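Long-range contacts in serine-rich secreted cell wall anchored (LPXTG-motif ) protein (Lactobacillus reuteri ATCC 53608, PDB 5NXK), which probably acts as a cell-wall-anchored adhesin with a beta-solenoid binding region, through which the gut bacterium may attach to its host: residues D185-W189 / L211-N215; M243-N249 / L275-S281; Y102-Y108 / V127-N133. All coordinates share one frame; numbering follows the deposited sequence.

Contact 1: D185-W189 / L211-N215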
loop_
_atom_site.group_PDB
_atom_site.type_symbol
_atom_site.label_atom_id
_atom_site.label_comp_id
_atom_site.label_asym_id
_atom_site.label_seq_id
_atom_site.Cartn_x
_atom_site.Cartn_y
_atom_site.Cartn_z
ATOM N N ASP A 185 1.251 -10.335 -8.315
ATOM C CA ASP A 185 2.245 -11.258 -7.774
ATOM C C ASP A 185 2.631 -10.939 -6.342
ATOM O O ASP A 185 3.108 -11.811 -5.607
ATOM C CB ASP A 185 3.513 -11.256 -8.630
ATOM C CG ASP A 185 3.252 -11.655 -10.078
ATOM O OD1 ASP A 185 2.438 -12.576 -10.310
ATOM O OD2 ASP A 185 3.886 -11.063 -10.978
ATOM N N ILE A 186 2.485 -9.675 -5.960
ATOM C CA ILE A 186 2.988 -9.220 -4.664
ATOM C C ILE A 186 1.885 -8.423 -3.953
ATOM O O ILE A 186 1.218 -7.624 -4.592
ATOM C CB ILE A 186 4.275 -8.357 -4.832
ATOM C CG1 ILE A 186 5.345 -9.142 -5.603
ATOM C CG2 ILE A 186 4.812 -7.902 -3.472
ATOM C CD1 ILE A 186 6.575 -8.308 -5.952
ATOM N N ASP A 187 1.671 -8.659 -2.656
ATOM C CA ASP A 187 0.654 -7.903 -1.916
ATOM C C ASP A 187 1.158 -6.502 -1.543
ATOM O O ASP A 187 0.450 -5.514 -1.726
ATOM C CB ASP A 187 0.216 -8.640 -0.644
ATOM C CG ASP A 187 -0.453 -9.995 -0.925
ATOM O OD1 ASP A 187 -0.942 -10.229 -2.055
ATOM O OD2 ASP A 187 -0.496 -10.831 0.007
ATOM N N MET A 188 2.379 -6.421 -1.015
ATOM C CA MET A 188 2.971 -5.130 -0.631
ATOM C C MET A 188 4.398 -5.068 -1.133
ATOM O O MET A 188 5.227 -5.877 -0.724
ATOM C CB MET A 188 2.974 -4.940 0.884
ATOM C CG MET A 188 1.607 -4.835 1.537
ATOM S SD MET A 188 1.794 -4.744 3.343
ATOM C CE MET A 188 0.097 -4.462 3.841
ATOM N N TRP A 189 4.695 -4.113 -2.005
ATOM C CA TRP A 189 6.045 -3.954 -2.508
ATOM C C TRP A 189 6.540 -2.571 -2.121
ATOM O O TRP A 189 6.045 -1.567 -2.626
ATOM C CB TRP A 189 6.100 -4.126 -4.035
ATOM C CG TRP A 189 7.490 -4.280 -4.577
ATOM C CD1 TRP A 189 8.659 -4.174 -3.880
ATOM C CD2 TRP A 189 7.858 -4.611 -5.927
ATOM N NE1 TRP A 189 9.724 -4.406 -4.708
ATOM C CE2 TRP A 189 9.263 -4.679 -5.966
ATOM C CE3 TRP A 189 7.135 -4.848 -7.102
ATOM C CZ2 TRP A 189 9.963 -4.977 -7.139
ATOM C CZ3 TRP A 189 7.833 -5.149 -8.261
ATOM C CH2 TRP A 189 9.229 -5.211 -8.272
ATOM N N LEU A 211 -3.536 -8.124 10.774
ATOM C CA LEU A 211 -3.221 -8.046 9.360
ATOM C C LEU A 211 -3.400 -9.427 8.778
ATOM O O LEU A 211 -2.764 -10.376 9.225
ATOM C CB LEU A 211 -1.794 -7.546 9.135
ATOM C CG LEU A 211 -1.326 -7.642 7.674
ATOM C CD1 LEU A 211 -2.213 -6.780 6.781
ATOM C CD2 LEU A 211 0.130 -7.214 7.525
ATOM N N THR A 212 -4.289 -9.544 7.798
ATOM C CA THR A 212 -4.558 -10.822 7.167
ATOM C C THR A 212 -4.344 -10.721 5.655
ATOM O O THR A 212 -4.992 -9.923 4.973
ATOM C CB THR A 212 -5.996 -11.296 7.462
ATOM O OG1 THR A 212 -6.199 -11.360 8.881
ATOM C CG2 THR A 212 -6.243 -12.659 6.861
ATOM N N MET A 213 -3.414 -11.520 5.146
ATOM C CA MET A 213 -3.118 -11.590 3.720
ATOM C C MET A 213 -2.942 -13.051 3.329
ATOM O O MET A 213 -1.829 -13.538 3.114
ATOM C CB MET A 213 -1.890 -10.738 3.354
ATOM C CG MET A 213 -1.904 -9.351 3.978
ATOM S SD MET A 213 -0.847 -8.124 3.135
ATOM C CE MET A 213 0.741 -8.794 3.567
ATOM N N GLU A 214 -4.072 -13.747 3.255
ATOM C CA GLU A 214 -4.083 -15.178 2.994
ATOM C C GLU A 214 -4.288 -15.392 1.504
ATOM O O GLU A 214 -5.404 -15.596 1.046
ATOM C CB GLU A 214 -5.185 -15.844 3.813
ATOM C CG GLU A 214 -4.851 -15.861 5.302
ATOM C CD GLU A 214 -5.950 -16.476 6.150
ATOM O OE1 GLU A 214 -7.126 -16.065 6.009
ATOM O OE2 GLU A 214 -5.630 -17.349 6.978
ATOM N N ASN A 215 -3.190 -15.369 0.756
ATOM C CA ASN A 215 -3.251 -15.274 -0.693
ATOM C C ASN A 215 -2.436 -16.354 -1.379
ATOM O O ASN A 215 -1.937 -16.170 -2.493
ATOM C CB ASN A 215 -2.780 -13.884 -1.112
ATOM C CG ASN A 215 -3.730 -12.795 -0.639
ATOM O OD1 ASN A 215 -4.945 -12.921 -0.801
ATOM N ND2 ASN A 215 -3.184 -11.722 -0.053
#
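Asp187 and Asn215 meet through their polar ends, and the evidence for a directed bond is good: Asn215 ND2 donates to Asp187 OD2 over 2.8 Å with an N-H...O angle of 156°. The two flat groups stand almost perpendicular, carboxylate and amide planes 81° apart. The oxygen lies close to the amide plane of Asn215, whereas the donor sits 45° above the carboxylate plane of Asp187. The carboxylate is also gripped by others: OD1 accepts from Thr219 and Asn181, and OD2 from Asn222 as well. So many donors would be expected to favour the charged form in this buried place. Asn215 in turn is held by the backbone of 179-181, with ND2 reaching Leu179 O and OD1 taking the N-H of Asn181, which fixes the rotation of the amide.

Next to this polar pair the side chains of Asp187 and Met213 run antiparallel alongside one another, with Asp187 OD2 3.6 Å from Met213 CB. Met188 lies roughly perpendicular to Met213. Its extended chain carries Met188 CE to 3.8 Å from Met213 SD, while Met213 bends at its last torsion, which leaves its SD facing Met188 CE. Leu211 CD1 lies 4.4 Å from Met188 CE. A methionine-leucine interior bordered by a buried Asp-Asn network at a chain corner, joining strands of two different parallel sheets, fits the core of a right-handed beta-solenoid of the pectate-lyase-like kind.

Contact 2: M243-N249 / L275-S281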
loop_
_atom_site.group_PDB
_atom_site.type_symbol
_atom_site.label_atom_id
_atom_site.label_comp_id
_atom_site.label_asym_id
_atom_site.label_seq_id
_atom_site.Cartn_x
_atom_site.Cartn_y
_atom_site.Cartn_z
ATOM N N MET A 243 -0.571 -14.668 7.232
ATOM C CA MET A 243 -0.254 -14.492 5.822
ATOM C C MET A 243 0.098 -15.809 5.138
ATOM O O MET A 243 0.716 -16.699 5.736
ATOM C CB MET A 243 0.904 -13.485 5.635
ATOM C CG MET A 243 0.724 -12.164 6.377
ATOM S SD MET A 243 1.954 -10.908 5.946
ATOM C CE MET A 243 3.477 -11.677 6.408
ATOM N N SER A 244 -0.252 -15.903 3.861
ATOM C CA SER A 244 0.173 -17.037 3.058
ATOM C C SER A 244 0.425 -16.588 1.620
ATOM O O SER A 244 -0.239 -15.688 1.123
ATOM C CB SER A 244 -0.868 -18.155 3.095
ATOM O OG SER A 244 -2.087 -17.721 2.512
ATOM N N ALA A 245 1.400 -17.219 0.972
ATOM C CA ALA A 245 1.795 -16.887 -0.394
ATOM C C ALA A 245 2.437 -18.118 -1.007
ATOM O O ALA A 245 2.778 -19.044 -0.280
ATOM C CB ALA A 245 2.756 -15.707 -0.417
ATOM N N LYS A 246 2.604 -18.147 -2.328
ATOM C CA LYS A 246 3.201 -19.327 -2.957
ATOM C C LYS A 246 4.678 -19.465 -2.602
ATOM O O LYS A 246 5.143 -20.564 -2.304
ATOM C CB LYS A 246 3.033 -19.289 -4.482
ATOM C CG LYS A 246 1.589 -19.280 -4.965
ATOM C CD LYS A 246 1.542 -19.137 -6.489
ATOM C CE LYS A 246 0.122 -19.093 -7.009
ATOM N NZ LYS A 246 0.079 -18.775 -8.467
ATOM N N VAL A 247 5.419 -18.358 -2.643
ATOM C CA VAL A 247 6.875 -18.445 -2.519
ATOM C C VAL A 247 7.397 -17.997 -1.153
ATOM O O VAL A 247 7.851 -18.827 -0.376
ATOM C CB VAL A 247 7.578 -17.627 -3.612
ATOM C CG1 VAL A 247 9.067 -17.925 -3.595
ATOM C CG2 VAL A 247 6.993 -17.972 -4.994
ATOM N N ASP A 248 7.331 -16.701 -0.855
ATOM C CA ASP A 248 7.829 -16.183 0.430
ATOM C C ASP A 248 6.776 -15.299 1.090
ATOM O O ASP A 248 5.988 -14.671 0.402
ATOM C CB ASP A 248 9.122 -15.359 0.268
ATOM C CG ASP A 248 10.197 -16.062 -0.563
ATOM O OD1 ASP A 248 10.484 -17.258 -0.341
ATOM O OD2 ASP A 248 10.802 -15.376 -1.414
ATOM N N ASN A 249 6.757 -15.231 2.418
ATOM C CA ASN A 249 5.862 -14.256 3.061
ATOM C C ASN A 249 6.513 -12.874 3.116
ATOM O O ASN A 249 5.880 -11.874 2.775
ATOM C CB ASN A 249 5.463 -14.702 4.461
ATOM C CG ASN A 249 4.817 -16.061 4.469
ATOM O OD1 ASN A 249 5.338 -17.003 5.072
ATOM N ND2 ASN A 249 3.687 -16.183 3.786
ATOM N N LEU A 275 2.315 -17.972 9.426
ATOM C CA LEU A 275 2.821 -17.745 8.079
ATOM C C LEU A 275 2.904 -19.057 7.338
ATOM O O LEU A 275 3.338 -20.061 7.907
ATOM C CB LEU A 275 4.206 -17.092 8.125
ATOM C CG LEU A 275 4.354 -15.809 8.936
ATOM C CD1 LEU A 275 5.812 -15.371 8.909
ATOM C CD2 LEU A 275 3.445 -14.703 8.421
ATOM N N GLU A 276 2.528 -19.045 6.064
ATOM C CA GLU A 276 2.552 -20.267 5.276
ATOM C C GLU A 276 3.015 -19.990 3.851
ATOM O O GLU A 276 2.584 -19.020 3.253
ATOM C CB GLU A 276 1.163 -20.921 5.257
ATOM C CG GLU A 276 1.137 -22.246 4.505
ATOM C CD GLU A 276 -0.113 -23.061 4.788
ATOM O OE1 GLU A 276 -0.826 -22.751 5.773
ATOM O OE2 GLU A 276 -0.367 -24.020 4.030
ATOM N N VAL A 277 3.912 -20.825 3.326
ATOM C CA VAL A 277 4.314 -20.740 1.917
ATOM C C VAL A 277 4.325 -22.133 1.285
ATOM O O VAL A 277 4.154 -23.129 1.975
ATOM C CB VAL A 277 5.719 -20.103 1.738
ATOM C CG1 VAL A 277 5.749 -18.641 2.258
ATOM C CG2 VAL A 277 6.790 -20.955 2.408
ATOM N N ILE A 278 4.581 -22.207 -0.018
ATOM C CA ILE A 278 4.645 -23.493 -0.694
ATOM C C ILE A 278 6.082 -23.838 -1.093
ATOM O O ILE A 278 6.599 -24.870 -0.676
ATOM C CB ILE A 278 3.747 -23.533 -1.948
ATOM C CG1 ILE A 278 2.308 -23.155 -1.593
ATOM C CG2 ILE A 278 3.771 -24.919 -2.591
ATOM C CD1 ILE A 278 1.353 -23.212 -2.773
ATOM N N THR A 279 6.735 -22.980 -1.876
ATOM C CA THR A 279 8.026 -23.353 -2.458
ATOM C C THR A 279 9.229 -22.566 -1.939
ATOM O O THR A 279 10.371 -22.963 -2.182
ATOM C CB THR A 279 8.011 -23.211 -4.004
ATOM O OG1 THR A 279 7.739 -21.854 -4.364
ATOM C CG2 THR A 279 6.952 -24.125 -4.641
ATOM N N GLY A 280 9.004 -21.474 -1.212
ATOM C CA GLY A 280 10.139 -20.677 -0.754
ATOM C C GLY A 280 10.367 -20.704 0.753
ATOM O O GLY A 280 10.349 -21.768 1.371
ATOM N N SER A 281 10.575 -19.534 1.349
ATOM C CA SER A 281 10.834 -19.447 2.785
ATOM C C SER A 281 9.879 -18.420 3.344
ATOM O O SER A 281 9.551 -17.460 2.661
ATOM C CB SER A 281 12.283 -19.032 3.077
ATOM O OG SER A 281 13.211 -19.814 2.349
#
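Asn249 reaches across to the strand 272-277, and from CG outward each atom of its side chain has a neighbour there. CB leaves the corner of the chain toward that strand, with CG on the far side from the carbonyl carbon (chi1 -56°). Asn249 CG then lies 3.5 Å from Val277 CG1. Asn249 OD1 rests between Leu275 CB and Val277 CG1, both at 3.3 Å, and also accepts from Asn282. Asn249 ND2 donates to Glu276 O at 3.1 Å with an N-H...O angle of 165°, coming from 57° above the carbonyl plane, and has a further acceptor in Asn222 OD1. Glu276 O thus takes two donors, since Ala245 N continues the parallel ladder to it.

Beyond the ladder both segments turn. Lys246 O accepts from Ile278 N and Thr279 N, and Asp248 OD1 receives Ser281 N almost straight, at 2.8 Å; Arg251 forms a salt bridge with the other carboxylate oxygen. Inside, Met243 CE packs on Leu275 CD2 at 3.6 Å. Strand 240-244 lies between 210-214 and 272-277, while 298-303 flanks the far side of 272-277. After the corner, 248-252 lies between 221-226 and 283-285 in the next sheet.

Contact 3: Y102-Y108 / V127-N133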
loop_
_atom_site.group_PDB
_atom_site.type_symbol
_atom_site.label_atom_id
_atom_site.label_comp_id
_atom_site.label_asym_id
_atom_site.label_seq_id
_atom_site.Cartn_x
_atom_site.Cartn_y
_atom_site.Cartn_z
ATOM N N TYR A 102 -5.915 5.464 4.771
ATOM C CA TYR A 102 -7.214 4.854 4.512
ATOM C C TYR A 102 -7.806 4.414 5.835
ATOM O O TYR A 102 -7.219 3.589 6.529
ATOM C CB TYR A 102 -7.101 3.636 3.594
ATOM C CG TYR A 102 -6.910 3.900 2.115
ATOM C CD1 TYR A 102 -6.887 5.190 1.596
ATOM C CD2 TYR A 102 -6.748 2.833 1.234
ATOM C CE1 TYR A 102 -6.722 5.407 0.221
ATOM C CE2 TYR A 102 -6.578 3.036 -0.121
ATOM C CZ TYR A 102 -6.565 4.326 -0.621
ATOM O OH TYR A 102 -6.387 4.502 -1.971
ATOM N N LYS A 103 -8.959 4.951 6.196
ATOM C CA LYS A 103 -9.611 4.527 7.423
ATOM C C LYS A 103 -11.009 3.980 7.124
ATOM O O LYS A 103 -11.821 4.663 6.497
ATOM C CB LYS A 103 -9.672 5.677 8.416
ATOM C CG LYS A 103 -10.462 5.353 9.679
ATOM C CD LYS A 103 -10.489 6.552 10.631
ATOM C CE LYS A 103 -11.233 6.236 11.937
ATOM N NZ LYS A 103 -10.974 7.300 12.965
ATOM N N ASP A 104 -11.272 2.737 7.526
ATOM C CA ASP A 104 -12.546 2.079 7.216
ATOM C C ASP A 104 -12.842 2.146 5.722
ATOM O O ASP A 104 -13.942 2.463 5.294
ATOM C CB ASP A 104 -13.685 2.700 8.033
ATOM C CG ASP A 104 -13.493 2.495 9.532
ATOM O OD1 ASP A 104 -13.060 1.392 9.927
ATOM O OD2 ASP A 104 -13.753 3.428 10.318
ATOM N N VAL A 105 -11.834 1.806 4.936
ATOM C CA VAL A 105 -11.942 1.849 3.493
ATOM C C VAL A 105 -12.040 0.437 2.928
ATOM O O VAL A 105 -11.427 -0.493 3.452
ATOM C CB VAL A 105 -10.733 2.588 2.887
ATOM C CG1 VAL A 105 -10.524 2.222 1.420
ATOM C CG2 VAL A 105 -10.888 4.099 3.072
ATOM N N THR A 106 -12.841 0.280 1.880
ATOM C CA THR A 106 -12.837 -0.926 1.076
ATOM C C THR A 106 -12.337 -0.544 -0.311
ATOM O O THR A 106 -12.831 0.413 -0.879
ATOM C CB THR A 106 -14.254 -1.556 1.014
ATOM O OG1 THR A 106 -14.693 -1.844 2.346
ATOM C CG2 THR A 106 -14.256 -2.841 0.208
ATOM N N ALA A 107 -11.368 -1.267 -0.867
ATOM C CA ALA A 107 -10.809 -0.852 -2.151
ATOM C C ALA A 107 -10.712 -1.987 -3.152
ATOM O O ALA A 107 -10.436 -3.139 -2.790
ATOM C CB ALA A 107 -9.414 -0.223 -1.953
ATOM N N TYR A 108 -10.895 -1.639 -4.420
ATOM C CA TYR A 108 -10.749 -2.594 -5.504
ATOM C C TYR A 108 -9.870 -1.989 -6.581
ATOM O O TYR A 108 -10.080 -0.849 -6.981
ATOM C CB TYR A 108 -12.123 -2.976 -6.084
ATOM C CG TYR A 108 -13.050 -3.614 -5.068
ATOM C CD1 TYR A 108 -13.840 -2.830 -4.230
ATOM C CD2 TYR A 108 -13.130 -4.999 -4.945
ATOM C CE1 TYR A 108 -14.675 -3.401 -3.301
ATOM C CE2 TYR A 108 -13.962 -5.583 -4.009
ATOM C CZ TYR A 108 -14.733 -4.775 -3.188
ATOM O OH TYR A 108 -15.563 -5.346 -2.254
ATOM N N VAL A 127 -6.101 2.078 8.568
ATOM C CA VAL A 127 -6.695 2.308 9.887
ATOM C C VAL A 127 -8.101 1.696 9.967
ATOM O O VAL A 127 -8.802 1.589 8.954
ATOM C CB VAL A 127 -6.763 3.836 10.210
ATOM C CG1 VAL A 127 -7.220 4.076 11.648
ATOM C CG2 VAL A 127 -5.409 4.508 9.980
ATOM N N GLY A 128 -8.502 1.296 11.171
ATOM C CA GLY A 128 -9.807 0.693 11.401
ATOM C C GLY A 128 -9.998 -0.593 10.619
ATOM O O GLY A 128 -9.057 -1.378 10.447
ATOM N N ASN A 129 -11.220 -0.817 10.146
ATOM C CA ASN A 129 -11.537 -2.036 9.424
ATOM C C ASN A 129 -11.402 -1.805 7.935
ATOM O O ASN A 129 -12.332 -1.350 7.276
ATOM C CB ASN A 129 -12.933 -2.531 9.791
ATOM C CG ASN A 129 -13.035 -2.889 11.258
ATOM O OD1 ASN A 129 -12.140 -3.522 11.809
ATOM N ND2 ASN A 129 -14.120 -2.484 11.898
ATOM N N THR A 130 -10.218 -2.092 7.413
ATOM C CA THR A 130 -9.919 -1.747 6.033
ATOM C C THR A 130 -9.604 -3.006 5.230
ATOM O O THR A 130 -8.815 -3.870 5.654
ATOM C CB THR A 130 -8.741 -0.727 5.956
ATOM O OG1 THR A 130 -9.171 0.538 6.470
ATOM C CG2 THR A 130 -8.250 -0.535 4.520
ATOM N N THR A 131 -10.250 -3.110 4.077
ATOM C CA THR A 131 -10.108 -4.259 3.210
ATOM C C THR A 131 -9.699 -3.803 1.827
ATOM O O THR A 131 -10.369 -2.977 1.198
ATOM C CB THR A 131 -11.417 -5.068 3.127
ATOM O OG1 THR A 131 -11.801 -5.466 4.448
ATOM C CG2 THR A 131 -11.229 -6.319 2.270
ATOM N N LEU A 132 -8.586 -4.346 1.365
ATOM C CA LEU A 132 -8.024 -3.996 0.075
ATOM C C LEU A 132 -8.102 -5.194 -0.866
ATOM O O LEU A 132 -7.689 -6.297 -0.493
ATOM C CB LEU A 132 -6.575 -3.537 0.255
ATOM C CG LEU A 132 -6.362 -2.459 1.332
ATOM C CD1 LEU A 132 -4.890 -2.156 1.461
ATOM C CD2 LEU A 132 -7.118 -1.176 0.988
ATOM N N ASN A 133 -8.623 -4.993 -2.075
ATOM C CA ASN A 133 -8.797 -6.106 -2.998
ATOM C C ASN A 133 -8.057 -5.883 -4.311
ATOM O O ASN A 133 -8.373 -4.968 -5.060
ATOM C CB ASN A 133 -10.288 -6.338 -3.267
ATOM C CG ASN A 133 -11.063 -6.645 -1.996
ATOM O OD1 ASN A 133 -11.082 -7.785 -1.518
ATOM N ND2 ASN A 133 -11.674 -5.615 -1.417
HETATM O O HOH W 1 -14.069 -6.241 -0.045
#
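Ala107 O is gripped by two donors of a single residue: Asn133 N at 2.7 Å and Asn133 ND2 at 3.1 Å, reaching it from opposite faces of the carbonyl plane. The backbone bond belongs to a parallel ladder of the beta-solenoid, in which the axes of the short strands 105-108 and 129-133 approach to 4.7 Å and run 1° from exactly parallel. Thr131 N to Val105 O and Ala107 N to Thr131 O are its other rungs.

At the corner before these strands, a second ladder pairs Lys103 with Val127, and the register shifts by one residue between the two. Polar side chains bridge the join. Asp104 OD1 accepts Asn129 N almost along its C-O axis, at 2.9 Å, and passes close to Gly128, where the backbone takes a positive phi readily adopted by glycine. Val127 O takes Asp104 N on one face and the hydroxyl of Thr130 on the other. That hydroxyl, placed beside its own backbone N (chi1 -69°), also receives a weak bond from Val105 N.

Ala107 and Leu132 point to the interior, where Leu132 CD2 lies 3.9 Å from Ala107 CB and meets the ring of Tyr102 at its edge, 4.0 Å from Tyr102 CD2. Phe89 and Leu112 add to this core. On the other face of the sheet, the side chains of Tyr108 and Asn133 run side by side, ring and amide planes only 14° apart, and Asn180 ND2 donates to Asn133 OD1. The Tyr82 ring meets that of Tyr108 with planes also nearly parallel. Asn133 ND2 lies 3.4 Å above the Tyr108 ring plane, offset toward the rim, and donates to a water that also hydrogen-bonds Tyr108 OH at 2.8 Å.

In the fold
All three contacts use one sheet (105-109, 129-134, 210-214, 240-244, 272-277); contacts 1 and 2 add another (186-191, 248-252). Contact 1 is wholly buried and runs through the interior between different sheets, so side chains alone carry it. Contacts 2 and 3 join neighbouring coils, partly buried, mainly by backbone bonds; contact 2 adds turn bonds, contact 3 the Asn133 amide lying over a face of the Tyr108 ring. Contacts 1 and 2 touch directly: Met213 O lies 2.9 Å from Ser244 N, a probable hydrogen bond, and Met213 CE packs on Met243 SD. Contact 3 is earlier in the chain, its centre about 14 Å from that of contact 1 and about 24 Å from contact 2's.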